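Local atomic coordinates of extragenic suppressor (Pyrococcus furiosus, PDB entry 1XI6), a protein that hydrolyses fructose 1,6-bisphosphate to fructose 6-phosphate and phosphate with the help of magnesium, and acts weakly on inositol 1-phosphate. Residues S110-K115 and I211-I216; P119-I124 and E134-E139. One frame throughout, in Å; residues are numbered along the deposited sequence.

Interaction 1: residues S110-K115 and I211-I216; sequences SLAVFK and IAAGTI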
loop_
_atom_site.group_PDB
_atom_site.type_symbol
_atom_site.label_atom_id
_atom_site.label_comp_id
_atom_site.label_asym_id
_atom_site.label_seq_id
_atom_site.Cartn_x
_atom_site.Cartn_y
_atom_site.Cartn_z
ATOM N N SER A 110 -0.810 5.802 -2.391
ATOM C CA SER A 110 -1.867 4.785 -2.547
ATOM C C SER A 110 -3.281 5.258 -2.181
ATOM O O SER A 110 -3.459 6.120 -1.315
ATOM C CB SER A 110 -1.510 3.486 -1.806
ATOM O OG SER A 110 -1.595 3.646 -0.409
ATOM N N LEU A 111 -4.271 4.689 -2.862
ATOM C CA LEU A 111 -5.676 4.953 -2.599
ATOM C C LEU A 111 -6.442 3.661 -2.656
ATOM O O LEU A 111 -6.310 2.916 -3.611
ATOM C CB LEU A 111 -6.269 5.902 -3.646
ATOM C CG LEU A 111 -5.694 7.306 -3.831
ATOM C CD1 LEU A 111 -6.321 7.941 -5.031
ATOM C CD2 LEU A 111 -5.915 8.170 -2.593
ATOM N N ALA A 112 -7.243 3.402 -1.631
ATOM C CA ALA A 112 -8.184 2.278 -1.638
ATOM C C ALA A 112 -9.613 2.805 -1.482
ATOM O O ALA A 112 -9.908 3.536 -0.544
ATOM C CB ALA A 112 -7.836 1.270 -0.542
ATOM N N VAL A 113 -10.481 2.438 -2.420
ATOM C CA VAL A 113 -11.846 2.978 -2.512
ATOM C C VAL A 113 -12.880 1.895 -2.234
ATOM O O VAL A 113 -12.963 0.886 -2.950
ATOM C CB VAL A 113 -12.122 3.602 -3.909
ATOM C CG1 VAL A 113 -13.591 3.988 -4.069
ATOM C CG2 VAL A 113 -11.228 4.808 -4.142
ATOM N N PHE A 114 -13.668 2.117 -1.190
ATOM C CA PHE A 114 -14.720 1.182 -0.807
ATOM C C PHE A 114 -16.097 1.754 -1.100
ATOM O O PHE A 114 -16.344 2.949 -0.900
ATOM C CB PHE A 114 -14.611 0.830 0.673
ATOM C CG PHE A 114 -13.349 0.111 1.039
ATOM C CD1 PHE A 114 -12.152 0.811 1.223
ATOM C CD2 PHE A 114 -13.351 -1.266 1.220
ATOM C CE1 PHE A 114 -10.972 0.141 1.571
ATOM C CE2 PHE A 114 -12.177 -1.943 1.567
ATOM C CZ PHE A 114 -10.988 -1.236 1.740
ATOM N N LYS A 115 -16.975 0.888 -1.595
ATOM C CA LYS A 115 -18.403 1.165 -1.664
ATOM C C LYS A 115 -19.031 0.381 -0.525
ATOM O O LYS A 115 -19.191 -0.843 -0.613
ATOM C CB LYS A 115 -18.978 0.725 -3.009
ATOM C CG LYS A 115 -20.428 1.093 -3.192
ATOM C CD LYS A 115 -20.955 0.624 -4.527
ATOM C CE LYS A 115 -22.028 1.566 -5.032
ATOM N NZ LYS A 115 -23.083 0.839 -5.790
ATOM N N ILE A 211 -1.573 -0.896 4.496
ATOM C CA ILE A 211 -1.631 -2.172 3.782
ATOM C C ILE A 211 -2.891 -2.393 2.939
ATOM O O ILE A 211 -2.946 -3.331 2.149
ATOM C CB ILE A 211 -1.400 -3.351 4.748
ATOM C CG1 ILE A 211 -2.546 -3.457 5.759
ATOM C CG2 ILE A 211 -0.046 -3.193 5.458
ATOM C CD1 ILE A 211 -2.817 -4.875 6.202
ATOM N N ALA A 212 -3.881 -1.522 3.095
ATOM C CA ALA A 212 -5.167 -1.654 2.418
ATOM C C ALA A 212 -5.056 -1.834 0.895
ATOM O O ALA A 212 -5.386 -2.902 0.375
ATOM C CB ALA A 212 -6.073 -0.480 2.764
ATOM N N ALA A 213 -4.584 -0.805 0.196
ATOM C CA ALA A 213 -4.465 -0.842 -1.266
ATOM C C ALA A 213 -3.581 -1.999 -1.753
ATOM O O ALA A 213 -3.919 -2.677 -2.722
ATOM C CB ALA A 213 -3.959 0.488 -1.791
ATOM N N GLY A 214 -2.467 -2.222 -1.060
ATOM C CA GLY A 214 -1.544 -3.303 -1.375
ATOM C C GLY A 214 -2.113 -4.697 -1.191
ATOM O O GLY A 214 -1.737 -5.611 -1.928
ATOM N N THR A 215 -3.004 -4.865 -0.206
ATOM C CA THR A 215 -3.748 -6.121 -0.017
ATOM C C THR A 215 -4.685 -6.369 -1.195
ATOM O O THR A 215 -4.693 -7.453 -1.776
ATOM C CB THR A 215 -4.600 -6.116 1.268
ATOM O OG1 THR A 215 -3.763 -5.908 2.408
ATOM N N ILE A 216 -5.467 -5.351 -1.542
ATOM C CA ILE A 216 -6.438 -5.460 -2.615
ATOM C C ILE A 216 -5.732 -5.852 -3.909
ATOM O O ILE A 216 -6.141 -6.817 -4.560
ATOM C CB ILE A 216 -7.270 -4.169 -2.771
ATOM C CG1 ILE A 216 -8.045 -3.898 -1.481
ATOM C CG2 ILE A 216 -8.211 -4.264 -3.967
ATOM C CD1 ILE A 216 -8.494 -2.460 -1.302
#
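Ala112 of the strand and Ala213 of the helix bring the two backbones together, their CA atoms 4.9 Å apart, where the axes of 110-115 and 211-216 come within 7.1 Å and cross at 73°. The small side chains allow this close approach. Ala112 is the hub. Its CB points at the helix and touches three residues there: CB of Ala212, CB of Ala213, and CD1 of Ile216 at 3.9 Å. The methyl of Ala213 faces the strand from the helix. It lies against the strand backbone, Ala213 CB 3.9 Å from Ser110 CB and 3.8 Å from Leu111 O. Leu111 therefore takes part through its carbonyl, while its side chain turns to the other face of the sheet.

The contact is apolar packing of a helix against one face of a sheet, inside the layered alpha-beta-alpha-beta-alpha sandwich of the inositol monophosphatase superfamily. Helix 208-219 lies between the two sheets: it crosses the face of strand 108-115 in one, and Ile211 packs on Leu243 and Val245 of the other. The helix begins close to Asp210, a magnesium ligand by similarity, and Ser110 packs on Asp92, another predicted ligand, so the Ser110 end of the contact borders the probable metal site.

Ile216 extends the contact toward Phe114. Its CG1 branch stands beside the backbone N (chi1 -61°) and carries CD1 to the strand. There Ile216 CD1 meets Phe114 CZ at 4.1 Å, an oblique approach to the ring. Phe237 packs edge-to-face with Phe114, and Pro119 touches both Phe114 and Ile216. Within the helix, Ile211 O accepts two bonds from Thr215, one from its backbone N and one from OG1 at 2.7 Å. The hydroxyl sits above the carbonyl plane, 47° out of it.

Interaction 2: residues P119-I124 and E134-E139; sequences PIYAII and EGIPGE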
loop_
_atom_site.group_PDB
_atom_site.type_symbol
_atom_site.label_atom_id
_atom_site.label_comp_id
_atom_site.label_asym_id
_atom_site.label_seq_id
_atom_site.Cartn_x
_atom_site.Cartn_y
_atom_site.Cartn_z
ATOM N N PRO A 119 -14.382 -3.455 -1.104
ATOM C CA PRO A 119 -13.426 -2.724 -1.939
ATOM C C PRO A 119 -13.826 -2.774 -3.406
ATOM O O PRO A 119 -14.245 -3.823 -3.885
ATOM C CB PRO A 119 -12.121 -3.493 -1.724
ATOM C CG PRO A 119 -12.537 -4.847 -1.302
ATOM C CD PRO A 119 -13.748 -4.620 -0.460
ATOM N N ILE A 120 -13.713 -1.649 -4.106
ATOM C CA ILE A 120 -14.051 -1.600 -5.539
ATOM C C ILE A 120 -12.896 -1.130 -6.429
ATOM O O ILE A 120 -12.922 -1.353 -7.638
ATOM C CB ILE A 120 -15.325 -0.743 -5.843
ATOM C CG1 ILE A 120 -15.144 0.725 -5.422
ATOM C CG2 ILE A 120 -16.565 -1.370 -5.197
ATOM C CD1 ILE A 120 -15.858 1.713 -6.339
ATOM N N TYR A 121 -11.898 -0.483 -5.825
ATOM C CA TYR A 121 -10.774 0.111 -6.549
ATOM C C TYR A 121 -9.630 0.421 -5.605
ATOM O O TYR A 121 -9.833 0.960 -4.509
ATOM C CB TYR A 121 -11.203 1.404 -7.243
ATOM C CG TYR A 121 -10.285 1.876 -8.344
ATOM C CD1 TYR A 121 -9.816 3.181 -8.363
ATOM C CD2 TYR A 121 -9.894 1.022 -9.377
ATOM C CE1 TYR A 121 -8.985 3.635 -9.377
ATOM C CE2 TYR A 121 -9.056 1.465 -10.398
ATOM C CZ TYR A 121 -8.607 2.771 -10.387
ATOM O OH TYR A 121 -7.782 3.209 -11.390
ATOM N N ALA A 122 -8.425 0.067 -6.037
ATOM C CA ALA A 122 -7.215 0.394 -5.304
ATOM C C ALA A 122 -6.119 0.702 -6.304
ATOM O O ALA A 122 -6.045 0.076 -7.355
ATOM C CB ALA A 122 -6.811 -0.744 -4.375
ATOM N N ILE A 123 -5.293 1.692 -5.981
ATOM C CA ILE A 123 -4.132 2.029 -6.799
ATOM C C ILE A 123 -2.859 2.194 -5.973
ATOM O O ILE A 123 -2.899 2.614 -4.819
ATOM C CB ILE A 123 -4.342 3.303 -7.648
ATOM C CG1 ILE A 123 -4.526 4.528 -6.748
ATOM C CG2 ILE A 123 -5.519 3.126 -8.607
ATOM C CD1 ILE A 123 -3.680 5.712 -7.143
ATOM N N ILE A 124 -1.734 1.836 -6.578
ATOM C CA ILE A 124 -0.428 2.197 -6.067
ATOM C C ILE A 124 0.337 2.795 -7.230
ATOM O O ILE A 124 0.489 2.159 -8.271
ATOM C CB ILE A 124 0.308 1.001 -5.445
ATOM C CG1 ILE A 124 -0.365 0.615 -4.133
ATOM C CG2 ILE A 124 1.771 1.346 -5.179
ATOM C CD1 ILE A 124 -0.040 -0.743 -3.632
ATOM N N GLU A 134 -3.083 -1.204 -10.473
ATOM C CA GLU A 134 -4.521 -1.158 -10.256
ATOM C C GLU A 134 -5.049 -2.457 -9.684
ATOM O O GLU A 134 -4.676 -3.534 -10.123
ATOM C CB GLU A 134 -5.247 -0.808 -11.543
ATOM C CG GLU A 134 -5.313 0.675 -11.796
ATOM C CD GLU A 134 -5.905 0.994 -13.148
ATOM O OE1 GLU A 134 -5.259 0.671 -14.171
ATOM O OE2 GLU A 134 -7.014 1.569 -13.197
ATOM N N GLY A 135 -5.913 -2.341 -8.685
ATOM C CA GLY A 135 -6.581 -3.491 -8.088
ATOM C C GLY A 135 -8.069 -3.290 -8.237
ATOM O O GLY A 135 -8.648 -2.425 -7.573
ATOM N N ILE A 136 -8.676 -4.082 -9.119
ATOM C CA ILE A 136 -10.078 -3.919 -9.507
ATOM C C ILE A 136 -10.837 -5.241 -9.288
ATOM O O ILE A 136 -10.773 -6.152 -10.138
ATOM C CB ILE A 136 -10.196 -3.436 -10.982
ATOM C CG1 ILE A 136 -9.314 -2.195 -11.222
ATOM C CG2 ILE A 136 -11.657 -3.182 -11.349
ATOM C CD1 ILE A 136 -9.062 -1.838 -12.687
ATOM N N PRO A 137 -11.536 -5.370 -8.135
ATOM C CA PRO A 137 -12.367 -6.554 -7.864
ATOM C C PRO A 137 -13.275 -6.934 -9.037
ATOM O O PRO A 137 -13.939 -6.060 -9.621
ATOM C CB PRO A 137 -13.168 -6.129 -6.631
ATOM C CG PRO A 137 -12.183 -5.293 -5.888
ATOM C CD PRO A 137 -11.573 -4.441 -6.989
ATOM N N GLY A 138 -13.266 -8.225 -9.380
ATOM C CA GLY A 138 -14.012 -8.735 -10.531
ATOM C C GLY A 138 -13.394 -8.320 -11.852
ATOM O O GLY A 138 -14.093 -8.219 -12.864
ATOM N N GLU A 139 -12.082 -8.068 -11.831
ATOM C CA GLU A 139 -11.272 -7.794 -13.033
ATOM C C GLU A 139 -9.814 -8.217 -12.820
ATOM O O GLU A 139 -9.115 -8.535 -13.780
ATOM C CB GLU A 139 -11.324 -6.315 -13.421
ATOM C CG GLU A 139 -12.472 -5.919 -14.334
ATOM C CD GLU A 139 -12.356 -4.471 -14.827
ATOM O OE1 GLU A 139 -13.307 -3.672 -14.601
ATOM O OE2 GLU A 139 -11.310 -4.128 -15.442
#
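Ala122 and Gly135 form an antiparallel hydrogen-bonded pair in the hairpin of strands 118-126 and 131-136. Ala122 N gives a bond to Gly135 O at 2.9 Å. The return bond from Gly135 N to Ala122 O is straighter. Ile123 and Glu134 make the next, non-hydrogen-bonded pair.

The buried side is held by Tyr121. Its CG lies anti to the backbone N (chi1 -162°), which brings the ring back beside Ile136. Tyr121 OH bonds to Glu134 OE2 at 2.6 Å, on the anti side of the carboxylate and 26° out of its plane, which stands 83° from the ring. Ile136 CG1 meets the ring edge, 3.8 Å from Tyr121 CD2. A phenylalanine here would probably keep the Ile136 contact but leave Glu134 OE2 without its hydroxyl mate.

The other end is looser and partly exposed. No backbone hydrogen bond ties Pro137 to the facing strand. Its ring meets Pro119 and rests CD on Ile120 O at 3.4 Å; beyond it Gly138 and Glu139 are exposed. Ile120 and Tyr121 form a classic beta bulge opposite Val113. Arg15 of helix 11-28 salt-bridges Glu134 OE2 on one face, while helix 208-219 packs on Ala122 on the other.

How the interactions relate
Interactions 1 and 2 share one sheet, and their centres are about 7 Å apart. Strands 108-115 and 118-126 are neighbours in it and join the two contacts directly. Probable hydrogen bonds run from Val113 N to Tyr121 O (2.6 Å) and from Ile123 N to Leu111 O (2.9 Å). Helix 208-219 spans both strands, since Ile216 and Ala213 also touch Ala122. The probable active site lies nearer interaction 1. The side chain of Ser110 is about 3 Å from that of Asp92 and about 5 Å from that of Asp95, ligands by similarity. From Ile123 in interaction 2, Asp92 is about 10 Å away between side chains.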